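Local structure of uncharacterized protein (Thermus thermophilus HB8, 6SCE) at residues 298-309 / 325-336. The protein probably acts as a DNA nuclease of type III CRISPR defence, switched on when cyclic oligoadenylate binds to it. Sequence-based numbering, arbitrary orientation.
With nucleotides of chain B.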
loop_
_atom_site.group_PDB
_atom_site.type_symbol
_atom_site.label_atom_id
_atom_site.label_comp_id
_atom_site.label_asym_id
_atom_site.label_seq_id
_atom_site.Cartn_x
_atom_site.Cartn_y
_atom_site.Cartn_z
ATOM N N VAL A 298 0.092 -8.550 9.550
ATOM C CA VAL A 298 0.618 -8.539 8.200
ATOM C C VAL A 298 -0.466 -7.979 7.300
ATOM O O VAL A 298 -1.626 -8.400 7.347
ATOM C CB VAL A 298 1.087 -9.930 7.726
ATOM C CG1 VAL A 298 1.547 -9.871 6.273
ATOM C CG2 VAL A 298 2.231 -10.416 8.596
ATOM N N SER A 299 -0.091 -7.006 6.488
ATOM C CA SER A 299 -1.016 -6.396 5.552
ATOM C C SER A 299 -0.275 -5.828 4.334
ATOM O O SER A 299 0.811 -6.305 4.008
ATOM C CB SER A 299 -1.922 -5.405 6.265
ATOM O OG SER A 299 -1.205 -4.336 6.861
ATOM N N GLU A 300 -0.857 -4.873 3.620
ATOM C CA GLU A 300 -0.379 -4.532 2.297
ATOM C C GLU A 300 1.024 -3.907 2.314
ATOM O O GLU A 300 1.848 -4.195 1.458
ATOM C CB GLU A 300 -1.388 -3.622 1.580
ATOM C CG GLU A 300 -0.915 -3.085 0.230
ATOM C CD GLU A 300 -0.671 -4.170 -0.817
ATOM O OE1 GLU A 300 -1.358 -5.215 -0.742
ATOM O OE2 GLU A 300 0.193 -3.968 -1.732
ATOM N N GLN A 301 1.323 -3.078 3.300
ATOM C CA GLN A 301 2.641 -2.407 3.307
ATOM C C GLN A 301 3.689 -3.226 4.009
ATOM O O GLN A 301 3.564 -3.526 5.182
ATOM C CB GLN A 301 2.544 -1.034 3.935
ATOM C CG GLN A 301 1.574 -0.127 3.255
ATOM C CD GLN A 301 1.838 0.023 1.774
ATOM O OE1 GLN A 301 2.980 0.265 1.357
ATOM N NE2 GLN A 301 0.782 -0.059 0.966
ATOM N N ALA A 302 4.750 -3.575 3.292
ATOM C CA ALA A 302 5.847 -4.323 3.901
ATOM C C ALA A 302 6.824 -3.444 4.684
ATOM O O ALA A 302 7.440 -3.913 5.604
ATOM C CB ALA A 302 6.616 -5.072 2.828
ATOM N N VAL A 303 6.958 -2.168 4.321
ATOM C CA VAL A 303 8.010 -1.334 4.931
ATOM C C VAL A 303 7.915 -1.225 6.471
ATOM O O VAL A 303 8.920 -1.343 7.139
ATOM C CB VAL A 303 8.102 0.051 4.257
ATOM C CG1 VAL A 303 8.965 1.009 5.053
ATOM C CG2 VAL A 303 8.662 -0.091 2.839
ATOM N N PRO A 304 6.705 -1.018 7.042
ATOM C CA PRO A 304 6.632 -0.922 8.492
ATOM C C PRO A 304 7.095 -2.170 9.209
ATOM O O PRO A 304 7.738 -2.102 10.265
ATOM C CB PRO A 304 5.145 -0.651 8.752
ATOM C CG PRO A 304 4.675 0.057 7.509
ATOM C CD PRO A 304 5.446 -0.617 6.395
ATOM N N LEU A 305 6.768 -3.326 8.653
ATOM C CA LEU A 305 7.225 -4.573 9.218
ATOM C C LEU A 305 8.734 -4.704 9.131
ATOM O O LEU A 305 9.390 -5.183 10.054
ATOM C CB LEU A 305 6.581 -5.739 8.480
ATOM C CG LEU A 305 6.807 -7.139 9.072
ATOM C CD1 LEU A 305 6.583 -7.263 10.558
ATOM C CD2 LEU A 305 5.868 -8.083 8.334
ATOM N N TYR A 306 9.285 -4.275 8.015
ATOM C CA TYR A 306 10.731 -4.299 7.835
ATOM C C TYR A 306 11.426 -3.330 8.823
ATOM O O TYR A 306 12.437 -3.667 9.410
ATOM C CB TYR A 306 11.075 -3.945 6.417
ATOM C CG TYR A 306 12.528 -4.152 6.083
ATOM C CD1 TYR A 306 13.128 -5.376 6.294
ATOM C CD2 TYR A 306 13.284 -3.146 5.534
ATOM C CE1 TYR A 306 14.454 -5.600 5.987
ATOM C CE2 TYR A 306 14.621 -3.356 5.211
ATOM C CZ TYR A 306 15.197 -4.583 5.443
ATOM O OH TYR A 306 16.517 -4.820 5.138
ATOM N N ALA A 307 10.867 -2.131 8.983
ATOM C CA ALA A 307 11.392 -1.189 9.956
ATOM C C ALA A 307 11.368 -1.786 11.332
ATOM O O ALA A 307 12.328 -1.651 12.091
ATOM C CB ALA A 307 10.604 0.115 9.929
ATOM N N ALA A 308 10.273 -2.454 11.668
ATOM C CA ALA A 308 10.146 -3.088 12.978
ATOM C C ALA A 308 11.216 -4.158 13.199
ATOM O O ALA A 308 11.743 -4.304 14.309
ATOM C CB ALA A 308 8.762 -3.672 13.152
ATOM N N TYR A 309 11.489 -4.930 12.159
ATOM C CA TYR A 309 12.574 -5.913 12.192
ATOM C C TYR A 309 13.940 -5.220 12.439
ATOM O O TYR A 309 14.709 -5.663 13.279
ATOM C CB TYR A 309 12.593 -6.697 10.885
ATOM C CG TYR A 309 13.881 -7.434 10.674
ATOM C CD1 TYR A 309 14.179 -8.542 11.439
ATOM C CD2 TYR A 309 14.825 -6.979 9.763
ATOM C CE1 TYR A 309 15.383 -9.204 11.282
ATOM C CE2 TYR A 309 16.026 -7.643 9.585
ATOM C CZ TYR A 309 16.294 -8.752 10.362
ATOM O OH TYR A 309 17.476 -9.426 10.223
HETATM N N MSE A 325 -4.899 -12.618 3.340
HETATM C CA MSE A 325 -3.510 -12.146 3.280
HETATM C C MSE A 325 -2.577 -13.334 3.441
HETATM O O MSE A 325 -1.412 -13.169 3.847
HETATM C CB MSE A 325 -3.265 -11.115 4.400
HETATM C CG MSE A 325 -4.020 -9.796 4.303
HETATM SE SE MSE A 325 -3.145 -8.684 2.921
HETATM C CE MSE A 325 -4.415 -7.196 3.113
ATOM N N GLU A 326 -3.035 -14.559 3.121
ATOM C CA GLU A 326 -2.177 -15.727 3.312
ATOM C C GLU A 326 -0.839 -15.602 2.573
ATOM O O GLU A 326 0.183 -15.905 3.138
ATOM C CB GLU A 326 -2.892 -17.024 2.905
ATOM C CG GLU A 326 -2.008 -18.255 3.025
ATOM C CD GLU A 326 -1.195 -18.510 1.767
ATOM O OE1 GLU A 326 -1.613 -18.059 0.678
ATOM O OE2 GLU A 326 -0.140 -19.168 1.868
ATOM N N SER A 327 -0.843 -15.154 1.321
ATOM C CA SER A 327 0.410 -15.026 0.559
ATOM C C SER A 327 1.405 -14.113 1.275
ATOM O O SER A 327 2.569 -14.454 1.456
ATOM C CB SER A 327 0.165 -14.448 -0.837
ATOM O OG SER A 327 -0.647 -15.319 -1.590
ATOM N N ARG A 328 0.931 -12.954 1.696
ATOM C CA ARG A 328 1.829 -12.023 2.398
ATOM C C ARG A 328 2.360 -12.605 3.701
ATOM O O ARG A 328 3.518 -12.369 4.070
ATOM C CB ARG A 328 1.150 -10.676 2.615
ATOM C CG ARG A 328 0.763 -9.979 1.303
ATOM C CD ARG A 328 2.003 -9.599 0.523
ATOM N NE ARG A 328 2.809 -8.655 1.296
ATOM C CZ ARG A 328 2.665 -7.329 1.255
ATOM N NH1 ARG A 328 1.768 -6.771 0.443
ATOM N NH2 ARG A 328 3.422 -6.564 2.044
ATOM N N LEU A 329 1.524 -13.356 4.415
ATOM C CA LEU A 329 1.961 -13.998 5.629
ATOM C C LEU A 329 3.048 -15.019 5.298
ATOM O O LEU A 329 4.073 -15.096 5.994
ATOM C CB LEU A 329 0.799 -14.667 6.351
ATOM C CG LEU A 329 1.101 -15.415 7.642
ATOM C CD1 LEU A 329 1.640 -14.471 8.682
ATOM C CD2 LEU A 329 -0.158 -16.098 8.163
ATOM N N ARG A 330 2.821 -15.800 4.247
ATOM C CA ARG A 330 3.809 -16.821 3.829
ATOM C C ARG A 330 5.183 -16.180 3.548
ATOM O O ARG A 330 6.232 -16.664 3.996
ATOM C CB ARG A 330 3.295 -17.546 2.578
ATOM C CG ARG A 330 4.220 -18.608 2.001
ATOM C CD ARG A 330 3.619 -19.184 0.716
ATOM N NE ARG A 330 4.442 -20.262 0.152
ATOM C CZ ARG A 330 4.207 -20.868 -1.017
ATOM N NH1 ARG A 330 3.178 -20.512 -1.775
ATOM N NH2 ARG A 330 5.017 -21.828 -1.443
ATOM N N TRP A 331 5.194 -15.065 2.834
ATOM C CA TRP A 331 6.450 -14.386 2.474
ATOM C C TRP A 331 7.120 -13.759 3.683
ATOM O O TRP A 331 8.337 -13.739 3.784
ATOM C CB TRP A 331 6.213 -13.322 1.400
ATOM C CG TRP A 331 5.616 -13.933 0.180
ATOM C CD1 TRP A 331 5.900 -15.164 -0.325
ATOM C CD2 TRP A 331 4.611 -13.374 -0.666
ATOM N NE1 TRP A 331 5.142 -15.402 -1.434
ATOM C CE2 TRP A 331 4.346 -14.315 -1.671
ATOM C CE3 TRP A 331 3.920 -12.166 -0.678
ATOM C CZ2 TRP A 331 3.424 -14.087 -2.677
ATOM C CZ3 TRP A 331 2.993 -11.943 -1.689
ATOM C CH2 TRP A 331 2.757 -12.892 -2.663
ATOM N N ALA A 332 6.308 -13.240 4.604
ATOM C CA ALA A 332 6.857 -12.667 5.841
ATOM C C ALA A 332 7.505 -13.768 6.678
ATOM O O ALA A 332 8.609 -13.599 7.207
ATOM C CB ALA A 332 5.781 -11.968 6.652
ATOM N N GLU A 333 6.799 -14.886 6.817
ATOM C CA GLU A 333 7.350 -16.039 7.535
ATOM C C GLU A 333 8.688 -16.476 6.920
ATOM O O GLU A 333 9.652 -16.702 7.642
ATOM C CB GLU A 333 6.337 -17.189 7.547
ATOM C CG GLU A 333 6.794 -18.393 8.321
ATOM C CD GLU A 333 5.799 -19.553 8.260
ATOM O OE1 GLU A 333 5.164 -19.742 7.213
ATOM O OE2 GLU A 333 5.702 -20.286 9.260
ATOM N N ALA A 334 8.754 -16.558 5.591
ATOM C CA ALA A 334 9.971 -17.015 4.917
ATOM C C ALA A 334 11.104 -16.012 5.163
ATOM O O ALA A 334 12.255 -16.385 5.418
ATOM C CB ALA A 334 9.719 -17.182 3.441
ATOM N N PHE A 335 10.764 -14.724 5.118
ATOM C CA PHE A 335 11.740 -13.696 5.369
ATOM C C PHE A 335 12.352 -13.799 6.752
ATOM O O PHE A 335 13.600 -13.767 6.902
ATOM C CB PHE A 335 11.156 -12.301 5.181
ATOM C CG PHE A 335 12.071 -11.228 5.669
ATOM C CD1 PHE A 335 13.187 -10.880 4.923
ATOM C CD2 PHE A 335 11.865 -10.624 6.901
ATOM C CE1 PHE A 335 14.063 -9.910 5.383
ATOM C CE2 PHE A 335 12.746 -9.659 7.363
ATOM C CZ PHE A 335 13.842 -9.299 6.593
ATOM N N PHE A 336 11.498 -13.929 7.767
ATOM C CA PHE A 336 11.972 -13.987 9.134
ATOM C C PHE A 336 12.725 -15.293 9.404
ATOM O O PHE A 336 13.777 -15.271 10.021
ATOM C CB PHE A 336 10.840 -13.758 10.134
ATOM C CG PHE A 336 10.437 -12.300 10.275
ATOM C CD1 PHE A 336 11.229 -11.414 10.981
ATOM C CD2 PHE A 336 9.268 -11.838 9.717
ATOM C CE1 PHE A 336 10.859 -10.091 11.129
ATOM C CE2 PHE A 336 8.899 -10.518 9.846
ATOM C CZ PHE A 336 9.702 -9.639 10.540
ATOM P P A B 4 -1.530 -0.973 5.605
ATOM O OP1 A B 4 -1.820 -0.138 4.405
ATOM O OP2 A B 4 -0.518 -2.083 5.503
ATOM O "O5'" A B 4 -1.143 0.006 6.807
ATOM C "C5'" A B 4 0.171 0.583 6.804
ATOM C "C4'" A B 4 0.112 1.893 7.552
ATOM O "O4'" A B 4 1.465 2.342 7.855
ATOM C "C3'" A B 4 -0.541 3.011 6.752
ATOM O "O3'" A B 4 -1.269 3.956 7.530
ATOM C "C2'" A B 4 0.688 3.704 6.156
ATOM O "O2'" A B 4 0.416 5.014 5.714
ATOM C "C1'" A B 4 1.616 3.649 7.357
ATOM N N9 A B 4 3.017 3.914 7.064
ATOM C C8 A B 4 3.792 4.822 7.741
ATOM N N7 A B 4 5.002 4.920 7.255
ATOM C C5 A B 4 5.021 4.051 6.167
ATOM C C6 A B 4 6.021 3.712 5.232
ATOM N N6 A B 4 7.245 4.250 5.207
ATOM N N1 A B 4 5.688 2.821 4.263
ATOM C C2 A B 4 4.452 2.305 4.265
ATOM N N3 A B 4 3.438 2.530 5.106
ATOM C C4 A B 4 3.790 3.419 6.046
ATOM P P A B 3 -7.938 1.026 8.348
ATOM O OP1 A B 3 -8.826 0.494 9.459
ATOM O OP2 A B 3 -7.223 2.297 8.717
ATOM O "O5'" A B 3 -6.901 -0.101 7.934
ATOM C "C5'" A B 3 -6.114 -0.047 6.736
ATOM C "C4'" A B 3 -5.175 -1.230 6.774
ATOM O "O4'" A B 3 -5.945 -2.469 6.717
ATOM C "C3'" A B 3 -4.160 -1.305 5.640
ATOM O "O3'" A B 3 -2.898 -1.528 6.238
ATOM C "C2'" A B 3 -4.642 -2.514 4.822
ATOM O "O2'" A B 3 -3.615 -3.178 4.119
ATOM C "C1'" A B 3 -5.239 -3.384 5.920
ATOM N N9 A B 3 -6.189 -4.362 5.441
ATOM C C8 A B 3 -7.247 -4.128 4.596
ATOM N N7 A B 3 -7.957 -5.215 4.372
ATOM C C5 A B 3 -7.350 -6.194 5.141
ATOM C C6 A B 3 -7.649 -7.555 5.340
ATOM N N6 A B 3 -8.699 -8.153 4.784
ATOM N N1 A B 3 -6.853 -8.241 6.193
ATOM C C2 A B 3 -5.825 -7.610 6.775
ATOM N N3 A B 3 -5.440 -6.333 6.658
ATOM C C4 A B 3 -6.260 -5.677 5.814
HETATM O O HOH W 1 -0.133 -7.779 -1.318
#
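Arg328 reaches from helix 326-336 to the loop at Ser299-Ala302 and grips one carbonyl oxygen with both terminal nitrogens: NH1 lies 2.8 Å and NH2 2.9 Å from Glu300 O. Both approach from the same face of the carbonyl, NH2 well above its plane, and the N-H...O angles of 143° and 137° show the bend that sharing one acceptor imposes. Bends at chi2 and chi3 fold the guanidinium back toward the loop. The carboxylate of Glu300, turned across the guanidinium, makes a long salt bridge, OE1 to NH1 3.7 Å, and a water accepts from NH1 while donating to OE1. Ser299 O lies over one guanidinium face without bonding it; Val298 O accepts from Thr321 OG1. The loop offers its amides to the nucleotides of chain B: Gln301 N donates to OP2 of A4 (3.0 Å), which also accepts from Ser299 OG, itself bonded by Gly382 N, and Glu300 N to O2' of A3. Met325, present as selenomethionine at the N-cap, lays CE against the A3 base, 3.6 Å from C4. Val298 packs on Arg328 CB and Ala332, and Leu305 CD1 meets the edge of the Phe336 ring. Phe335 points its edge at one face of Tyr309, a T-shaped pair with centroids 5.3 Å apart. Strand 293-297, the phosphate-binding loop and helix 303-312, then strand 316-321 and helix 326-338, fit a Rossmann-like fold, consistent with a CARF domain and its cyclic-oligoadenylate site.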